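ABC transporter (Thermotoga maritima, PDB 1JI0) binds ATP and probably hydrolyses it to drive the uptake of branched-chain amino acids, as the nucleotide-binding subunit of an ABC transporter. Local coordinates at residues 48-52 with 53-57; 120-123 with 124-128; 220-223 with 224-227. All blocks are in the same frame, centred on the assembly; numbering follows the deposited sequence.

Interaction 1: residues 48-52 with 53-57; sequences TLSAI and AGLVR
Val56 folds back against Ser50 and Ala51, closing the end of helix 45-52 after the chain has turned through a glycine. From CB, the side chain of Val56 forks. CG1 lies between the backbone N and the carbonyl carbon (chi1 61°), a position that sends it onto the helix: CG1 is 3.3 Å from Ala51 N, lies close to Ala51 CA, and touches Ala51 CB at 3.8 Å. Val56 CG1 also meets Ser50 CB at 3.7 Å, so it bridges two consecutive residues of the last turn. Leu55 adds a smaller contact, its CB lying 4.0 Å from Ser50 CB. The hydroxyl of Ser50 turns back into the helix, where OG is hydrogen-bonded to Thr46 O.

The backbone fixes this approach. Leu55 N reaches Ser50 O at 2.7 Å in a nearly straight bond (171° at the hydrogen). Gly54 N bonds to Ala51 O at 2.8 Å from well above the carbonyl plane, 65° out of it, while Ala53 N keeps a helical bond to Leu49 O. Gly54 leaves the helix with positive phi, a conformation that favours glycine.

On the sheet-facing sides, Leu49 and Ile52 pack on Met162 of strand 160-164, and Val56 and Ala51 both touch Val14 of strand 5-16. The 6→1 bond to Ser50 O, the bond to Ala51 O and the left-handed glycine define a Schellman motif, here ending the helix that follows the ATP-binding Walker A loop in the P-loop NTPase fold.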
loop_
_atom_site.group_PDB
_atom_site.type_symbol
_atom_site.label_atom_id
_atom_site.label_comp_id
_atom_site.label_asym_id
_atom_site.label_seq_id
_atom_site.Cartn_x
_atom_site.Cartn_y
_atom_site.Cartn_z
ATOM N N THR A 48 -11.285 0.880 2.370
ATOM C CA THR A 48 -10.663 0.040 3.387
ATOM C C THR A 48 -9.377 0.674 3.893
ATOM O O THR A 48 -9.175 0.780 5.104
ATOM C CB THR A 48 -10.367 -1.374 2.850
ATOM O OG1 THR A 48 -11.603 -2.007 2.501
ATOM C CG2 THR A 48 -9.651 -2.218 3.903
ATOM N N LEU A 49 -8.521 1.113 2.974
ATOM C CA LEU A 49 -7.258 1.739 3.353
ATOM C C LEU A 49 -7.493 3.061 4.077
ATOM O O LEU A 49 -6.751 3.414 5.001
ATOM C CB LEU A 49 -6.384 2.009 2.124
ATOM C CG LEU A 49 -5.887 0.848 1.265
ATOM C CD1 LEU A 49 -4.941 1.392 0.211
ATOM C CD2 LEU A 49 -5.163 -0.178 2.114
ATOM N N SER A 50 -8.511 3.800 3.640
ATOM C CA SER A 50 -8.837 5.081 4.255
ATOM C C SER A 50 -9.284 4.865 5.691
ATOM O O SER A 50 -8.883 5.604 6.584
ATOM C CB SER A 50 -9.941 5.794 3.470
ATOM O OG SER A 50 -9.450 6.256 2.218
ATOM N N ALA A 51 -10.118 3.850 5.907
ATOM C CA ALA A 51 -10.601 3.549 7.246
ATOM C C ALA A 51 -9.396 3.234 8.129
ATOM O O ALA A 51 -9.238 3.804 9.212
ATOM C CB ALA A 51 -11.557 2.372 7.203
ATOM N N ILE A 52 -8.533 2.342 7.654
ATOM C CA ILE A 52 -7.343 1.962 8.407
ATOM C C ILE A 52 -6.510 3.185 8.771
ATOM O O ILE A 52 -6.001 3.286 9.891
ATOM C CB ILE A 52 -6.460 0.968 7.602
ATOM C CG1 ILE A 52 -7.184 -0.376 7.454
ATOM C CG2 ILE A 52 -5.126 0.774 8.305
ATOM C CD1 ILE A 52 -6.538 -1.325 6.441
ATOM N N ALA A 53 -6.377 4.117 7.826
ATOM C CA ALA A 53 -5.595 5.338 8.040
ATOM C C ALA A 53 -6.380 6.401 8.813
ATOM O O ALA A 53 -5.857 7.478 9.110
ATOM C CB ALA A 53 -5.141 5.908 6.698
ATOM N N GLY A 54 -7.634 6.095 9.125
ATOM C CA GLY A 54 -8.471 7.031 9.860
ATOM C C GLY A 54 -8.935 8.228 9.046
ATOM O O GLY A 54 -9.138 9.314 9.595
ATOM N N LEU A 55 -9.107 8.039 7.743
ATOM C CA LEU A 55 -9.546 9.118 6.864
ATOM C C LEU A 55 -11.054 9.067 6.673
ATOM O O LEU A 55 -11.665 10.018 6.195
ATOM C CB LEU A 55 -8.837 9.018 5.514
ATOM C CG LEU A 55 -7.311 9.055 5.601
ATOM C CD1 LEU A 55 -6.706 8.953 4.211
ATOM C CD2 LEU A 55 -6.878 10.333 6.280
ATOM N N VAL A 56 -11.652 7.941 7.035
ATOM C CA VAL A 56 -13.093 7.775 6.942
ATOM C C VAL A 56 -13.463 7.041 8.224
ATOM O O VAL A 56 -12.650 6.293 8.760
ATOM C CB VAL A 56 -13.499 6.961 5.690
ATOM C CG1 VAL A 56 -12.898 5.572 5.737
ATOM C CG2 VAL A 56 -15.006 6.875 5.601
ATOM N N ARG A 57 -14.671 7.259 8.727
ATOM C CA ARG A 57 -15.081 6.629 9.976
ATOM C C ARG A 57 -15.509 5.170 9.894
ATOM O O ARG A 57 -16.160 4.742 8.940
ATOM C CB ARG A 57 -16.214 7.432 10.624
ATOM C CG ARG A 57 -16.627 6.899 11.988
ATOM C CD ARG A 57 -17.878 7.587 12.507
ATOM N NE ARG A 57 -18.366 6.964 13.732
ATOM C CZ ARG A 57 -17.713 6.974 14.888
ATOM N NH1 ARG A 57 -18.236 6.374 15.949
ATOM N NH2 ARG A 57 -16.540 7.590 14.987
#

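Interaction 2: residues 120-123 with 124-128; sequences EWIF and SLFPR
At the C-terminal end of helix 114-125, i to i+4 spacing sets Trp121 against Leu125 and Ile122 against Phe126, just before the chain breaks at Phe126 and starts helix 127-130. The indole of Trp121 is laid alongside the next turn because its CG stands opposite the backbone N (chi1 173°). Leu125 CD1 then sits over one face of the indole, 3.6 Å from the centroid of the six-membered ring and 20° off its normal, a CH-pi contact; it lies 3.4 Å from Trp121 CE2. Replacing Trp121 by alanine would probably leave Leu125 CD1 without its aromatic platform and open a gap beside this turn.

From the next residue, Ile122 CG2 meets the edge of the Phe126 ring in its plane, 3.6 Å from Phe126 CD2. Trp121 O takes two firm bonds from the same face of its plane, from Leu125 N at 3.2 Å and Ser124 OG at 2.7 Å, with a weak third from Ser124 N. Phe126 N still bonds to Ile122 O at 2.8 Å, but Phe126 itself leaves helical angles and takes the N-cap position of helix 127-130. Inward, Ile122 and Leu125 pack on Leu154 of helix 142-154, whereas Leu125 and Phe126 share Val181 of helix 172-187.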
loop_
_atom_site.group_PDB
_atom_site.type_symbol
_atom_site.label_atom_id
_atom_site.label_comp_id
_atom_site.label_asym_id
_atom_site.label_seq_id
_atom_site.Cartn_x
_atom_site.Cartn_y
_atom_site.Cartn_z
ATOM N N GLU A 120 20.517 5.695 0.155
ATOM C CA GLU A 120 21.287 5.008 -0.873
ATOM C C GLU A 120 20.560 3.744 -1.323
ATOM O O GLU A 120 20.622 3.373 -2.494
ATOM C CB GLU A 120 22.695 4.668 -0.368
ATOM C CG GLU A 120 22.744 3.877 0.929
ATOM C CD GLU A 120 24.170 3.576 1.378
ATOM O OE1 GLU A 120 24.344 2.979 2.466
ATOM O OE2 GLU A 120 25.116 3.935 0.641
ATOM N N TRP A 121 19.863 3.094 -0.395
ATOM C CA TRP A 121 19.118 1.887 -0.738
ATOM C C TRP A 121 18.030 2.227 -1.745
ATOM O O TRP A 121 17.774 1.462 -2.670
ATOM C CB TRP A 121 18.490 1.254 0.508
ATOM C CG TRP A 121 17.577 0.101 0.184
ATOM C CD1 TRP A 121 17.851 -0.963 -0.634
ATOM C CD2 TRP A 121 16.235 -0.089 0.649
ATOM N NE1 TRP A 121 16.760 -1.799 -0.709
ATOM C CE2 TRP A 121 15.756 -1.287 0.069
ATOM C CE3 TRP A 121 15.388 0.636 1.501
ATOM C CZ2 TRP A 121 14.468 -1.773 0.312
ATOM C CZ3 TRP A 121 14.107 0.150 1.743
ATOM C CH2 TRP A 121 13.661 -1.044 1.149
ATOM N N ILE A 122 17.395 3.382 -1.564
ATOM C CA ILE A 122 16.337 3.826 -2.465
ATOM C C ILE A 122 16.910 4.167 -3.832
ATOM O O ILE A 122 16.209 4.123 -4.845
ATOM C CB ILE A 122 15.603 5.058 -1.890
ATOM C CG1 ILE A 122 14.724 4.620 -0.718
ATOM C CG2 ILE A 122 14.760 5.728 -2.968
ATOM C CD1 ILE A 122 13.968 5.744 -0.071
ATOM N N PHE A 123 18.192 4.510 -3.848
ATOM C CA PHE A 123 18.882 4.848 -5.085
ATOM C C PHE A 123 19.021 3.611 -5.965
ATOM O O PHE A 123 18.811 3.673 -7.180
ATOM C CB PHE A 123 20.257 5.434 -4.763
ATOM C CG PHE A 123 20.208 6.853 -4.267
ATOM C CD1 PHE A 123 21.219 7.355 -3.451
ATOM C CD2 PHE A 123 19.155 7.696 -4.629
ATOM C CE1 PHE A 123 21.185 8.675 -3.002
ATOM C CE2 PHE A 123 19.113 9.017 -4.186
ATOM C CZ PHE A 123 20.132 9.507 -3.369
ATOM N N SER A 124 19.364 2.486 -5.343
ATOM C CA SER A 124 19.510 1.237 -6.075
ATOM C C SER A 124 18.139 0.720 -6.505
ATOM O O SER A 124 18.018 0.031 -7.515
ATOM C CB SER A 124 20.223 0.193 -5.212
ATOM O OG SER A 124 19.526 -0.035 -4.005
ATOM N N LEU A 125 17.104 1.061 -5.743
ATOM C CA LEU A 125 15.750 0.636 -6.079
ATOM C C LEU A 125 15.181 1.480 -7.213
ATOM O O LEU A 125 14.423 0.985 -8.050
ATOM C CB LEU A 125 14.824 0.761 -4.865
ATOM C CG LEU A 125 15.055 -0.157 -3.666
ATOM C CD1 LEU A 125 14.150 0.264 -2.521
ATOM C CD2 LEU A 125 14.783 -1.597 -4.067
ATOM N N PHE A 126 15.548 2.759 -7.243
ATOM C CA PHE A 126 15.044 3.672 -8.263
ATOM C C PHE A 126 16.156 4.438 -8.969
ATOM O O PHE A 126 16.307 5.644 -8.775
ATOM C CB PHE A 126 14.081 4.678 -7.634
ATOM C CG PHE A 126 12.939 4.046 -6.900
ATOM C CD1 PHE A 126 11.951 3.354 -7.590
ATOM C CD2 PHE A 126 12.849 4.147 -5.517
ATOM C CE1 PHE A 126 10.887 2.774 -6.908
ATOM C CE2 PHE A 126 11.791 3.569 -4.830
ATOM C CZ PHE A 126 10.808 2.882 -5.528
ATOM N N PRO A 127 16.946 3.748 -9.803
ATOM C CA PRO A 127 18.040 4.402 -10.527
ATOM C C PRO A 127 17.584 5.674 -11.245
ATOM O O PRO A 127 18.248 6.711 -11.175
ATOM C CB PRO A 127 18.493 3.317 -11.499
ATOM C CG PRO A 127 18.268 2.067 -10.706
ATOM C CD PRO A 127 16.900 2.309 -10.113
ATOM N N ARG A 128 16.447 5.584 -11.929
ATOM C CA ARG A 128 15.889 6.711 -12.666
ATOM C C ARG A 128 15.654 7.941 -11.792
ATOM O O ARG A 128 15.726 9.075 -12.266
ATOM C CB ARG A 128 14.570 6.304 -13.323
ATOM C CG ARG A 128 14.714 5.299 -14.448
ATOM C CD ARG A 128 15.635 5.833 -15.528
ATOM N NE ARG A 128 15.430 5.160 -16.808
ATOM C CZ ARG A 128 14.299 5.213 -17.505
ATOM N NH1 ARG A 128 13.266 5.909 -17.043
ATOM N NH2 ARG A 128 14.204 4.579 -18.669
#

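Interaction 3: residues 220-223 with 224-227; sequences EGKA and SELL
Leu226 reaches back over Gly221 where strand 216-222 turns directly into helix 223-227, with Lys222 as the N-cap residue of this strand-to-helix junction. The tight side is the one facing the strand. Leu226 CD1 comes within 3.3 Å of Gly221 O, and CD2 lies 4.0 Å from Glu220 C, so the isobutyl group straddles the strand's last peptides. Gly221 has phi 153° and psi 174°, angles at which a side chain would collide with the carbonyl O of Glu220, which calls for glycine; a CB there would also point towards Leu226. The first turn is tied by Leu226 N to Lys222 O at 3.1 Å, and Leu227 N follows with a bond to Ala223 O. Leu226 and Leu227 both pack on Leu203 of helix 199-205.

The other side is polar and exposed. With chi1 at 178° the extended Lys222 chain leads away from its own N, and its methylenes run past Ser224 OG, which lies 3.1 Å from Lys222 CE. The Glu225 side chain crosses that of Lys222 at about a right angle without forming a salt bridge: Lys222 NZ and Glu225 OE2 remain 4.8 Å apart. A water spans them instead, donating to Glu225 OE2 at 2.9 Å and accepting a weak bond from Lys222 NZ at 3.4 Å.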
loop_
_atom_site.group_PDB
_atom_site.type_symbol
_atom_site.label_atom_id
_atom_site.label_comp_id
_atom_site.label_asym_id
_atom_site.label_seq_id
_atom_site.Cartn_x
_atom_site.Cartn_y
_atom_site.Cartn_z
ATOM N N GLU A 220 -10.425 -15.658 0.110
ATOM C CA GLU A 220 -9.122 -15.234 0.597
ATOM C C GLU A 220 -8.235 -16.469 0.615
ATOM O O GLU A 220 -8.735 -17.598 0.554
ATOM C CB GLU A 220 -9.226 -14.631 2.005
ATOM C CG GLU A 220 -9.657 -15.616 3.072
ATOM C CD GLU A 220 -9.578 -15.044 4.473
ATOM O OE1 GLU A 220 -10.535 -14.365 4.906
ATOM O OE2 GLU A 220 -8.548 -15.266 5.141
ATOM N N GLY A 221 -6.924 -16.260 0.667
ATOM C CA GLY A 221 -6.015 -17.389 0.711
ATOM C C GLY A 221 -4.650 -17.095 0.141
ATOM O O GLY A 221 -4.413 -16.016 -0.384
ATOM N N LYS A 222 -3.749 -18.063 0.265
ATOM C CA LYS A 222 -2.396 -17.951 -0.265
ATOM C C LYS A 222 -2.506 -17.457 -1.705
ATOM O O LYS A 222 -3.340 -17.944 -2.473
ATOM C CB LYS A 222 -1.722 -19.327 -0.213
ATOM C CG LYS A 222 -0.322 -19.377 -0.788
ATOM C CD LYS A 222 0.294 -20.756 -0.567
ATOM C CE LYS A 222 1.701 -20.833 -1.137
ATOM N NZ LYS A 222 2.287 -22.190 -0.922
ATOM N N ALA A 223 -1.676 -16.482 -2.067
ATOM C CA ALA A 223 -1.712 -15.901 -3.405
ATOM C C ALA A 223 -1.602 -16.902 -4.552
ATOM O O ALA A 223 -2.381 -16.850 -5.499
ATOM C CB ALA A 223 -0.614 -14.842 -3.542
ATOM N N SER A 224 -0.631 -17.808 -4.473
ATOM C CA SER A 224 -0.445 -18.790 -5.534
ATOM C C SER A 224 -1.713 -19.616 -5.735
ATOM O O SER A 224 -2.054 -19.968 -6.863
ATOM C CB SER A 224 0.735 -19.702 -5.212
ATOM O OG SER A 224 0.507 -20.434 -4.022
ATOM N N GLU A 225 -2.415 -19.909 -4.644
ATOM C CA GLU A 225 -3.655 -20.677 -4.721
ATOM C C GLU A 225 -4.816 -19.886 -5.344
ATOM O O GLU A 225 -5.629 -20.440 -6.085
ATOM C CB GLU A 225 -4.027 -21.182 -3.328
ATOM C CG GLU A 225 -3.240 -22.418 -2.951
ATOM C CD GLU A 225 -3.367 -22.796 -1.491
ATOM O OE1 GLU A 225 -4.445 -22.580 -0.894
ATOM O OE2 GLU A 225 -2.378 -23.333 -0.943
ATOM N N LEU A 226 -4.900 -18.591 -5.053
ATOM C CA LEU A 226 -5.959 -17.777 -5.635
ATOM C C LEU A 226 -5.790 -17.706 -7.156
ATOM O O LEU A 226 -6.769 -17.634 -7.894
ATOM C CB LEU A 226 -5.938 -16.375 -5.031
ATOM C CG LEU A 226 -6.282 -16.334 -3.538
ATOM C CD1 LEU A 226 -6.171 -14.912 -3.011
ATOM C CD2 LEU A 226 -7.702 -16.875 -3.343
ATOM N N LEU A 227 -4.545 -17.734 -7.620
ATOM C CA LEU A 227 -4.254 -17.690 -9.051
ATOM C C LEU A 227 -4.749 -18.956 -9.761
ATOM O O LEU A 227 -5.007 -18.941 -10.965
ATOM C CB LEU A 227 -2.747 -17.536 -9.273
ATOM C CG LEU A 227 -2.182 -16.136 -9.035
ATOM C CD1 LEU A 227 -0.670 -16.187 -9.036
ATOM C CD2 LEU A 227 -2.691 -15.202 -10.105
HETATM O O HOH W 1 -0.075 -23.756 -2.712
#

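Overall arrangement
The three contacts follow one another along a single chain and do not touch. Interaction 1 lies nearest the nucleotide: the side chain of Ser50 is about 7 Å from the bound ATP and about 4 Å from that of Thr46, an ATP-binding residue. Interactions 2 and 3 are away from the ATP site. Residues 48-57 and 120-128 lie on opposite sides of the chain's centre, 30 Å apart between centres and about 17 Å between nearest atoms. Interaction 3, at the edge strand 216-222 of the mixed sheet, is closer to interaction 1 (nearest atoms about 12 Å) than to interaction 2 (about 20 Å). Interaction 1 ends a helix, interaction 3 begins one, and interaction 2 does both at Phe126.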